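Local coordinates for F5/8 type C domain protein (Clostridium perfringens, PDB 7JRM), which probably binds mucin-type glycans through its carbohydrate-binding module, as part of ZmpB, a multidomain O-glycopeptidase that recognises and cleaves mucins, at residues V79-T84 with L269-E274; S54-V59 with D193-K198; H155-K160 with M181-P186. All blocks are in the same frame, centred on the assembly; numbering follows the deposited sequence.

Contact 1. Residues V79-T84 with L269-E274; sequences VTDKET and LSKDKE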
loop_
_atom_site.group_PDB
_atom_site.type_symbol
_atom_site.label_atom_id
_atom_site.label_comp_id
_atom_site.label_asym_id
_atom_site.label_seq_id
_atom_site.Cartn_x
_atom_site.Cartn_y
_atom_site.Cartn_z
ATOM N N VAL A 79 -21.843 4.731 -6.525
ATOM C CA VAL A 79 -20.634 4.425 -5.767
ATOM C C VAL A 79 -20.263 5.684 -4.998
ATOM O O VAL A 79 -19.789 6.664 -5.589
ATOM C CB VAL A 79 -19.484 3.966 -6.674
ATOM C CG1 VAL A 79 -18.233 3.698 -5.852
ATOM C CG2 VAL A 79 -19.891 2.726 -7.458
ATOM N N THR A 80 -20.476 5.664 -3.686
ATOM C CA THR A 80 -20.367 6.848 -2.848
ATOM C C THR A 80 -19.259 6.677 -1.815
ATOM O O THR A 80 -18.664 5.606 -1.674
ATOM C CB THR A 80 -21.700 7.144 -2.147
ATOM O OG1 THR A 80 -22.018 6.070 -1.253
ATOM C CG2 THR A 80 -22.816 7.287 -3.171
ATOM N N ASP A 81 -18.991 7.760 -1.083
ATOM C CA ASP A 81 -17.945 7.762 -0.067
ATOM C C ASP A 81 -18.486 8.218 1.284
ATOM O O ASP A 81 -18.922 7.394 2.094
ATOM C CB ASP A 81 -16.782 8.659 -0.498
ATOM C CG ASP A 81 -15.590 8.561 0.437
ATOM O OD1 ASP A 81 -15.471 7.537 1.143
ATOM O OD2 ASP A 81 -14.774 9.506 0.467
ATOM N N LYS A 82 -18.455 9.525 1.535
ATOM C CA LYS A 82 -18.886 10.053 2.823
ATOM C C LYS A 82 -20.390 9.887 3.001
ATOM O O LYS A 82 -21.172 10.087 2.067
ATOM C CB LYS A 82 -18.507 11.528 2.948
ATOM C CG LYS A 82 -17.010 11.795 2.924
ATOM C CD LYS A 82 -16.257 10.839 3.835
ATOM C CE LYS A 82 -14.816 11.283 4.021
ATOM N NZ LYS A 82 -13.927 10.148 4.395
ATOM N N GLU A 83 -20.793 9.521 4.215
ATOM C CA GLU A 83 -22.196 9.328 4.548
ATOM C C GLU A 83 -22.560 10.171 5.761
ATOM O O GLU A 83 -21.727 10.423 6.637
ATOM C CB GLU A 83 -22.511 7.851 4.824
ATOM C CG GLU A 83 -22.267 6.936 3.636
ATOM C CD GLU A 83 -22.348 5.466 4.001
ATOM O OE1 GLU A 83 -22.579 5.157 5.188
ATOM O OE2 GLU A 83 -22.180 4.620 3.097
ATOM N N THR A 84 -23.815 10.611 5.797
ATOM C CA THR A 84 -24.341 11.418 6.891
ATOM C C THR A 84 -25.694 10.859 7.298
ATOM O O THR A 84 -26.636 10.868 6.498
ATOM C CB THR A 84 -24.475 12.890 6.489
ATOM O OG1 THR A 84 -23.218 13.375 6.001
ATOM C CG2 THR A 84 -24.912 13.728 7.682
ATOM N N LEU A 269 -4.579 4.208 -0.115
ATOM C CA LEU A 269 -5.264 3.884 1.133
ATOM C C LEU A 269 -5.733 5.134 1.863
ATOM O O LEU A 269 -6.696 5.073 2.635
ATOM C CB LEU A 269 -4.346 3.062 2.036
ATOM C CG LEU A 269 -3.942 1.673 1.541
ATOM C CD1 LEU A 269 -3.078 0.974 2.576
ATOM C CD2 LEU A 269 -5.171 0.839 1.212
ATOM N N SER A 270 -5.069 6.270 1.638
ATOM C CA SER A 270 -5.438 7.492 2.343
ATOM C C SER A 270 -6.795 8.017 1.895
ATOM O O SER A 270 -7.478 8.695 2.672
ATOM C CB SER A 270 -4.363 8.561 2.138
ATOM O OG SER A 270 -4.400 9.072 0.817
ATOM N N LYS A 271 -7.198 7.715 0.658
ATOM C CA LYS A 271 -8.447 8.225 0.083
ATOM C C LYS A 271 -8.509 9.748 0.159
ATOM O O LYS A 271 -9.584 10.339 0.281
ATOM C CB LYS A 271 -9.668 7.593 0.758
ATOM C CG LYS A 271 -9.765 6.086 0.565
ATOM C CD LYS A 271 -10.760 5.459 1.530
ATOM C CE LYS A 271 -12.174 5.950 1.269
ATOM N NZ LYS A 271 -13.191 5.076 1.917
ATOM N N ASP A 272 -7.346 10.389 0.091
ATOM C CA ASP A 272 -7.224 11.838 0.169
ATOM C C ASP A 272 -6.823 12.372 -1.198
ATOM O O ASP A 272 -5.888 11.858 -1.819
ATOM C CB ASP A 272 -6.195 12.242 1.227
ATOM C CG ASP A 272 -6.000 13.742 1.307
ATOM O OD1 ASP A 272 -6.958 14.449 1.685
ATOM O OD2 ASP A 272 -4.887 14.215 0.997
ATOM N N LYS A 273 -7.528 13.410 -1.656
ATOM C CA LYS A 273 -7.339 13.900 -3.017
ATOM C C LYS A 273 -5.921 14.419 -3.235
ATOM O O LYS A 273 -5.253 14.042 -4.205
ATOM C CB LYS A 273 -8.363 14.992 -3.324
ATOM C CG LYS A 273 -8.180 15.647 -4.680
ATOM C CD LYS A 273 -8.503 17.130 -4.619
ATOM C CE LYS A 273 -9.256 17.579 -5.859
ATOM N NZ LYS A 273 -9.567 19.036 -5.824
ATOM N N GLU A 274 -5.444 15.289 -2.342
ATOM C CA GLU A 274 -4.137 15.903 -2.555
ATOM C C GLU A 274 -3.001 14.920 -2.308
ATOM O O GLU A 274 -1.952 15.015 -2.958
ATOM C CB GLU A 274 -3.981 17.137 -1.665
ATOM C CG GLU A 274 -4.979 18.257 -1.958
ATOM C CD GLU A 274 -4.923 18.770 -3.391
ATOM O OE1 GLU A 274 -3.908 18.547 -4.085
ATOM O OE2 GLU A 274 -5.910 19.400 -3.825
HETATM O O HOH W 1 -15.746 5.140 1.291
HETATM O O HOH W 2 -11.947 10.050 2.120
#
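NZ of Lys271 has several polar partners. Across the contact, Lys271 NZ and Asp81 OD1 form a salt bridge of 3.4 Å, and the hydrogen bond within it is weak. Asp19, from the N-terminal part of the chain, makes a second salt bridge to the same nitrogen with OD2. A water also accepts from Lys271 NZ, at 2.6 Å. This water lies very near Asp81 OD1 as well, but that distance is too short to be trusted. The ammonium group has two carboxylate partners, which would probably favour its charged form.

Asp81 turns its CG away from its backbone nitrogen (chi1 -173°), and this sends the carboxylate toward the helices. Lys271 reaches it with a chain bent at chi3 (64°). Lys271 CE comes within 3.7 Å of Asp81 OD1, so the last methylene also lies against the carboxylate oxygen. Both side chains also touch Tyr229.

A second water bridges the segments beside the Lys271 carbonyl. It donates to Lys271 O at 3.0 Å and accepts from Lys82 NZ at 3.0 Å. Its bond to Asp81 OD2 is weak. Lys82 is thus tied to the far segment only through water. Lys82 NZ stays 5.7 Å from Lys271 NZ, and the nearby Asp81 carboxylate probably offsets the like charges.

The backbone of Lys271 has positive phi (54°) and ends helix 251-270. Asp272 follows as the N-cap of helix 273-288, and its OD2 also bonds Thr275 OG1. The contact is a small, water-bridged interdomain joint. The tight turn between two successive helices, with a positive-phi residue followed by an Asp N-cap, touches the connection between the Ig-like and NPCBM domains through a lysine and waters.

Contact 2. Residues S54-V59 with D193-K198; sequences SGIFTV and DVRNSK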
loop_
_atom_site.group_PDB
_atom_site.type_symbol
_atom_site.label_atom_id
_atom_site.label_comp_id
_atom_site.label_asym_id
_atom_site.label_seq_id
_atom_site.Cartn_x
_atom_site.Cartn_y
_atom_site.Cartn_z
ATOM N N SER A 54 -16.071 6.851 -8.522
ATOM C CA SER A 54 -17.258 7.280 -7.797
ATOM C C SER A 54 -18.234 7.951 -8.752
ATOM O O SER A 54 -17.842 8.796 -9.563
ATOM C CB SER A 54 -16.878 8.237 -6.668
ATOM O OG SER A 54 -18.023 8.666 -5.954
ATOM N N GLY A 55 -19.503 7.577 -8.657
ATOM C CA GLY A 55 -20.513 8.152 -9.518
ATOM C C GLY A 55 -21.797 7.357 -9.449
ATOM O O GLY A 55 -21.917 6.379 -8.704
ATOM N N ILE A 56 -22.764 7.804 -10.247
ATOM C CA ILE A 56 -24.065 7.156 -10.366
ATOM C C ILE A 56 -24.186 6.652 -11.797
ATOM O O ILE A 56 -24.329 7.447 -12.733
ATOM C CB ILE A 56 -25.217 8.105 -10.010
ATOM C CG1 ILE A 56 -25.015 8.676 -8.604
ATOM C CG2 ILE A 56 -26.552 7.383 -10.107
ATOM C CD1 ILE A 56 -25.820 9.922 -8.327
ATOM N N PHE A 57 -24.131 5.335 -11.967
ATOM C CA PHE A 57 -24.091 4.707 -13.278
ATOM C C PHE A 57 -25.416 4.019 -13.582
ATOM O O PHE A 57 -26.098 3.523 -12.682
ATOM C CB PHE A 57 -22.948 3.689 -13.359
ATOM C CG PHE A 57 -21.646 4.198 -12.810
ATOM C CD1 PHE A 57 -20.774 4.916 -13.611
ATOM C CD2 PHE A 57 -21.294 3.961 -11.490
ATOM C CE1 PHE A 57 -19.576 5.386 -13.109
ATOM C CE2 PHE A 57 -20.099 4.429 -10.982
ATOM C CZ PHE A 57 -19.238 5.142 -11.792
ATOM N N THR A 58 -25.769 3.993 -14.864
ATOM C CA THR A 58 -27.004 3.383 -15.339
ATOM C C THR A 58 -26.682 2.069 -16.037
ATOM O O THR A 58 -25.764 2.011 -16.864
ATOM C CB THR A 58 -27.743 4.320 -16.299
ATOM O OG1 THR A 58 -28.071 5.540 -15.622
ATOM C CG2 THR A 58 -29.022 3.669 -16.808
ATOM N N VAL A 59 -27.429 1.018 -15.701
ATOM C CA VAL A 59 -27.262 -0.298 -16.306
ATOM C C VAL A 59 -28.625 -0.786 -16.780
ATOM O O VAL A 59 -29.614 -0.690 -16.044
ATOM C CB VAL A 59 -26.639 -1.312 -15.328
ATOM C CG1 VAL A 59 -26.292 -2.602 -16.056
ATOM C CG2 VAL A 59 -25.406 -0.727 -14.656
ATOM N N ASP A 193 -31.872 9.251 -5.938
ATOM C CA ASP A 193 -31.024 10.336 -6.411
ATOM C C ASP A 193 -31.581 11.664 -5.910
ATOM O O ASP A 193 -32.734 12.003 -6.191
ATOM C CB ASP A 193 -30.959 10.316 -7.938
ATOM C CG ASP A 193 -29.879 11.227 -8.500
ATOM O OD1 ASP A 193 -29.375 12.101 -7.765
ATOM O OD2 ASP A 193 -29.537 11.069 -9.690
ATOM N N VAL A 194 -30.768 12.413 -5.164
ATOM C CA VAL A 194 -31.195 13.700 -4.625
ATOM C C VAL A 194 -30.222 14.786 -5.068
ATOM O O VAL A 194 -30.060 15.806 -4.389
ATOM C CB VAL A 194 -31.313 13.654 -3.090
ATOM C CG1 VAL A 194 -32.391 12.666 -2.667
ATOM C CG2 VAL A 194 -29.977 13.290 -2.458
ATOM N N ARG A 195 -29.581 14.578 -6.216
ATOM C CA ARG A 195 -28.580 15.519 -6.701
ATOM C C ARG A 195 -29.210 16.864 -7.038
ATOM O O ARG A 195 -30.265 16.934 -7.674
ATOM C CB ARG A 195 -27.875 14.953 -7.934
ATOM C CG ARG A 195 -26.643 14.124 -7.624
ATOM C CD ARG A 195 -25.986 13.624 -8.900
ATOM N NE ARG A 195 -26.895 12.803 -9.695
ATOM C CZ ARG A 195 -26.568 12.230 -10.849
ATOM N NH1 ARG A 195 -25.350 12.388 -11.349
ATOM N NH2 ARG A 195 -27.459 11.498 -11.505
ATOM N N ASN A 196 -28.546 17.937 -6.601
ATOM C CA ASN A 196 -28.960 19.311 -6.897
ATOM C C ASN A 196 -30.386 19.581 -6.423
ATOM O O ASN A 196 -31.172 20.246 -7.103
ATOM C CB ASN A 196 -28.813 19.623 -8.388
ATOM C CG ASN A 196 -27.368 19.614 -8.843
ATOM O OD1 ASN A 196 -26.520 20.300 -8.272
ATOM N ND2 ASN A 196 -27.078 18.831 -9.876
ATOM N N SER A 197 -30.722 19.063 -5.248
ATOM C CA SER A 197 -32.020 19.285 -4.633
ATOM C C SER A 197 -31.862 20.148 -3.389
ATOM O O SER A 197 -30.755 20.375 -2.892
ATOM C CB SER A 197 -32.692 17.953 -4.278
ATOM O OG SER A 197 -32.086 17.362 -3.140
ATOM N N LYS A 198 -32.992 20.637 -2.888
ATOM C CA LYS A 198 -33.015 21.442 -1.676
ATOM C C LYS A 198 -33.779 20.800 -0.531
ATOM O O LYS A 198 -33.459 21.071 0.629
ATOM C CB LYS A 198 -33.617 22.827 -1.964
ATOM C CG LYS A 198 -32.681 23.753 -2.725
ATOM C CD LYS A 198 -33.419 24.962 -3.277
ATOM C CE LYS A 198 -32.875 26.255 -2.692
ATOM N NZ LYS A 198 -33.926 27.302 -2.579
#
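Ile56 lays its terminal methyl over one face of the Arg195 guanidinium. CD1 stands 3.4 Å above the plane and is shifted toward the rim. Its nearest atoms there are Arg195 NE at 3.4 Å and Arg195 CZ at 3.5 Å. The two side chains come from opposite directions, so the isoleucine arrives end-on and the arginine receives it with its flat surface. This is van der Waals packing of a methyl on a planar cation, and no hydrogen bond crosses between the segments. Ile56 puts CG1 beside its backbone nitrogen (chi1 -56°) and extends beyond it, which carries CD1 out from the strand. The same side chain rests on Ala78 of strand 70-79.

The orientation of the guanidinium is fixed from within its own segment. Arg195 bends at chi3 (-59°) and swings back to Asp193, which it grips side-on. Arg195 NH2 makes a salt bridge of 2.8 Å to Asp193 OD2, and Arg195 NE a hydrogen bond of 3.2 Å to Asp193 OD1. NE also bonds OD2, at a poorer angle. The carboxylate lies close to the guanidinium plane and uses syn lone pairs, so the charges pair at the edge while the methyl takes a face. Asp193 OD1 accepts once more, from Arg195 N at 2.9 Å, and this bond fixes the carboxylate against the backbone.

Ser197 OG donates to Val194 O at 2.8 Å and also bonds Ser140. Asn196, with positive phi, occupies the third position of the turn. The loop combines an Asx turn at Asp193 with a type II beta turn from Val194 to Ser197. It links strands 188-193 and 199-205, in different sheets of the NPCBM beta-sandwich, and sets the arginine against Ile56 on an inner strand of the Ig-like domain's sheet.

Contact 3. Residues H155-K160 with M181-P186; sequences HVADKK and MRIDTP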
loop_
_atom_site.group_PDB
_atom_site.type_symbol
_atom_site.label_atom_id
_atom_site.label_comp_id
_atom_site.label_asym_id
_atom_site.label_seq_id
_atom_site.Cartn_x
_atom_site.Cartn_y
_atom_site.Cartn_z
ATOM N N HIS A 155 -41.941 -3.823 17.241
ATOM C CA HIS A 155 -42.673 -3.691 18.496
ATOM C C HIS A 155 -44.154 -4.015 18.339
ATOM O O HIS A 155 -44.807 -4.368 19.328
ATOM C CB HIS A 155 -42.499 -2.277 19.057
ATOM C CG HIS A 155 -43.320 -2.000 20.278
ATOM N ND1 HIS A 155 -42.906 -2.344 21.547
ATOM C CD2 HIS A 155 -44.529 -1.408 20.424
ATOM C CE1 HIS A 155 -43.827 -1.979 22.422
ATOM N NE2 HIS A 155 -44.822 -1.408 21.766
ATOM N N VAL A 156 -44.694 -3.917 17.126
ATOM C CA VAL A 156 -46.108 -4.183 16.887
ATOM C C VAL A 156 -46.268 -5.499 16.138
ATOM O O VAL A 156 -47.206 -5.668 15.351
ATOM C CB VAL A 156 -46.767 -3.024 16.115
ATOM C CG1 VAL A 156 -46.821 -1.775 16.981
ATOM C CG2 VAL A 156 -46.015 -2.750 14.823
ATOM N N ALA A 157 -45.360 -6.445 16.387
ATOM C CA ALA A 157 -45.410 -7.740 15.717
ATOM C C ALA A 157 -46.638 -8.560 16.090
ATOM O O ALA A 157 -46.924 -9.552 15.413
ATOM C CB ALA A 157 -44.145 -8.542 16.029
ATOM N N ASP A 158 -47.367 -8.174 17.137
ATOM C CA ASP A 158 -48.556 -8.893 17.575
ATOM C C ASP A 158 -49.844 -8.128 17.293
ATOM O O ASP A 158 -50.911 -8.536 17.766
ATOM C CB ASP A 158 -48.457 -9.212 19.069
ATOM C CG ASP A 158 -48.083 -7.998 19.906
ATOM O OD1 ASP A 158 -47.625 -8.186 21.053
ATOM O OD2 ASP A 158 -48.244 -6.858 19.422
ATOM N N LYS A 159 -49.775 -7.038 16.531
ATOM C CA LYS A 159 -50.915 -6.151 16.339
ATOM C C LYS A 159 -51.731 -6.470 15.092
ATOM O O LYS A 159 -52.758 -5.820 14.864
ATOM C CB LYS A 159 -50.438 -4.696 16.287
ATOM C CG LYS A 159 -49.887 -4.186 17.610
ATOM C CD LYS A 159 -50.824 -4.503 18.764
ATOM C CE LYS A 159 -50.313 -3.913 20.069
ATOM N NZ LYS A 159 -51.349 -3.952 21.136
ATOM N N LYS A 160 -51.291 -7.431 14.277
ATOM C CA LYS A 160 -52.046 -7.943 13.134
ATOM C C LYS A 160 -52.248 -6.920 12.018
ATOM O O LYS A 160 -51.918 -7.191 10.859
ATOM C CB LYS A 160 -53.410 -8.473 13.587
ATOM C CG LYS A 160 -53.348 -9.688 14.498
ATOM C CD LYS A 160 -54.744 -10.133 14.906
ATOM C CE LYS A 160 -54.699 -11.343 15.824
ATOM N NZ LYS A 160 -53.830 -11.114 17.011
ATOM N N MET A 181 -46.627 -2.313 3.035
ATOM C CA MET A 181 -45.782 -3.161 3.865
ATOM C C MET A 181 -46.537 -3.542 5.131
ATOM O O MET A 181 -47.106 -2.677 5.804
ATOM C CB MET A 181 -44.476 -2.450 4.216
ATOM C CG MET A 181 -43.440 -2.499 3.106
ATOM S SD MET A 181 -41.847 -1.819 3.597
ATOM C CE MET A 181 -41.046 -3.293 4.226
ATOM N N ARG A 182 -46.540 -4.832 5.446
ATOM C CA ARG A 182 -47.239 -5.363 6.602
ATOM C C ARG A 182 -46.227 -5.872 7.628
ATOM O O ARG A 182 -45.015 -5.684 7.482
ATOM C CB ARG A 182 -48.217 -6.452 6.156
ATOM C CG ARG A 182 -48.969 -6.092 4.884
ATOM C CD ARG A 182 -50.177 -6.982 4.662
ATOM N NE ARG A 182 -51.115 -6.390 3.712
ATOM C CZ ARG A 182 -52.088 -5.549 4.045
ATOM N NH1 ARG A 182 -52.260 -5.198 5.313
ATOM N NH2 ARG A 182 -52.892 -5.057 3.113
ATOM N N ILE A 183 -46.734 -6.525 8.675
ATOM C CA ILE A 183 -45.874 -6.967 9.771
ATOM C C ILE A 183 -44.835 -7.963 9.270
ATOM O O ILE A 183 -43.647 -7.865 9.601
ATOM C CB ILE A 183 -46.723 -7.560 10.911
ATOM C CG1 ILE A 183 -47.488 -6.452 11.633
ATOM C CG2 ILE A 183 -45.849 -8.331 11.890
ATOM C CD1 ILE A 183 -48.529 -6.961 12.597
ATOM N N ASP A 184 -45.261 -8.928 8.460
ATOM C CA ASP A 184 -44.372 -9.976 7.977
ATOM C C ASP A 184 -43.693 -9.625 6.656
ATOM O O ASP A 184 -43.103 -10.508 6.026
ATOM C CB ASP A 184 -45.137 -11.296 7.841
ATOM C CG ASP A 184 -46.313 -11.198 6.888
ATOM O OD1 ASP A 184 -46.756 -10.069 6.593
ATOM O OD2 ASP A 184 -46.797 -12.257 6.436
ATOM N N THR A 185 -43.755 -8.368 6.229
ATOM C CA THR A 185 -43.056 -7.954 5.019
ATOM C C THR A 185 -41.596 -7.662 5.345
ATOM O O THR A 185 -41.322 -6.779 6.167
ATOM C CB THR A 185 -43.710 -6.719 4.409
ATOM O OG1 THR A 185 -45.112 -6.957 4.223
ATOM C CG2 THR A 185 -43.073 -6.387 3.064
ATOM N N PRO A 186 -40.639 -8.373 4.744
ATOM C CA PRO A 186 -39.227 -8.084 5.017
ATOM C C PRO A 186 -38.864 -6.660 4.623
ATOM O O PRO A 186 -39.488 -6.058 3.746
ATOM C CB PRO A 186 -38.479 -9.111 4.159
ATOM C CG PRO A 186 -39.468 -10.208 3.927
ATOM C CD PRO A 186 -40.808 -9.538 3.860
HETATM O O HOH W 3 -49.632 -6.470 9.121
#
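Ile183 carries this contact, with Ala157 and Lys160 as its main partners. Its side chain points from one turn into the concave backbone of another. Ile183 CD1 makes the closest approach, 3.3 Å from both Val156 O and Lys160 N. It so packs against the peptide groups at the two ends of the 156-160 loop. Ile183 CG2 takes the other branch and rests on Ala157, 3.9 Å from Ala157 O. The methyls Ala157 CB and Ile183 CG2 are 4.5 Å apart, a loose apolar touch. Ile183 sets CG1 beside its backbone nitrogen (chi1 -71°), and this sends CD1 to Val156 O and Lys160 N, and CG2 to Ala157. Lys160 offers mainly its backbone, since its CB points away from Ile183.

Both partners are type I beta turns. Lys159 N bonds Val156 O at 3.1 Å, so the oxygen under the Ile183 methyl already has a donor. On the other side Thr185 N bonds Arg182 O, and Thr185 OG1 accepts from Arg182 N at 2.8 Å. These two bonds close the turn that carries Ile183. One water accepts from Ile183 N at 2.9 Å and donates to Lys160 O, joining the loops.

The calcium ion is near, about 10 Å from the side chain of Ile183. Arg182 makes a salt bridge to Asp208, a residue of the metal site, and touches Ser163, another. Lys159 makes a cation-pi contact with Trp213. The turns therefore flank the calcium-bound end of the NPCBM domain.

No direct hydrogen bond crosses the contact. One branched aliphatic side chain and a single water join the two loops, so their fit rests on shape more than on polar pairing, with each loop's geometry set largely by its own internal bonds.

How the contacts relate
All three contacts lie at the surface, and none is core. Contacts 1 and 2 join different domains, while contact 3 stays within the NPCBM domain. The first two are neighbours: strand 55-64 pairs with strand 70-79, and Ser54 OG and Gly55 O of contact 2 bond Val79 of contact 1. Together they lie where the Ig-like domain, the NPCBM domain and the helices meet. Contact 3 sits apart, with its centre 38 Å from that of contact 1, near the calcium site. The chemistry differs too. Contact 1 is ionic and watered, contact 2 sets a methyl on a paired cation, and contact 3 sets an aliphatic side chain on backbone peptide groups.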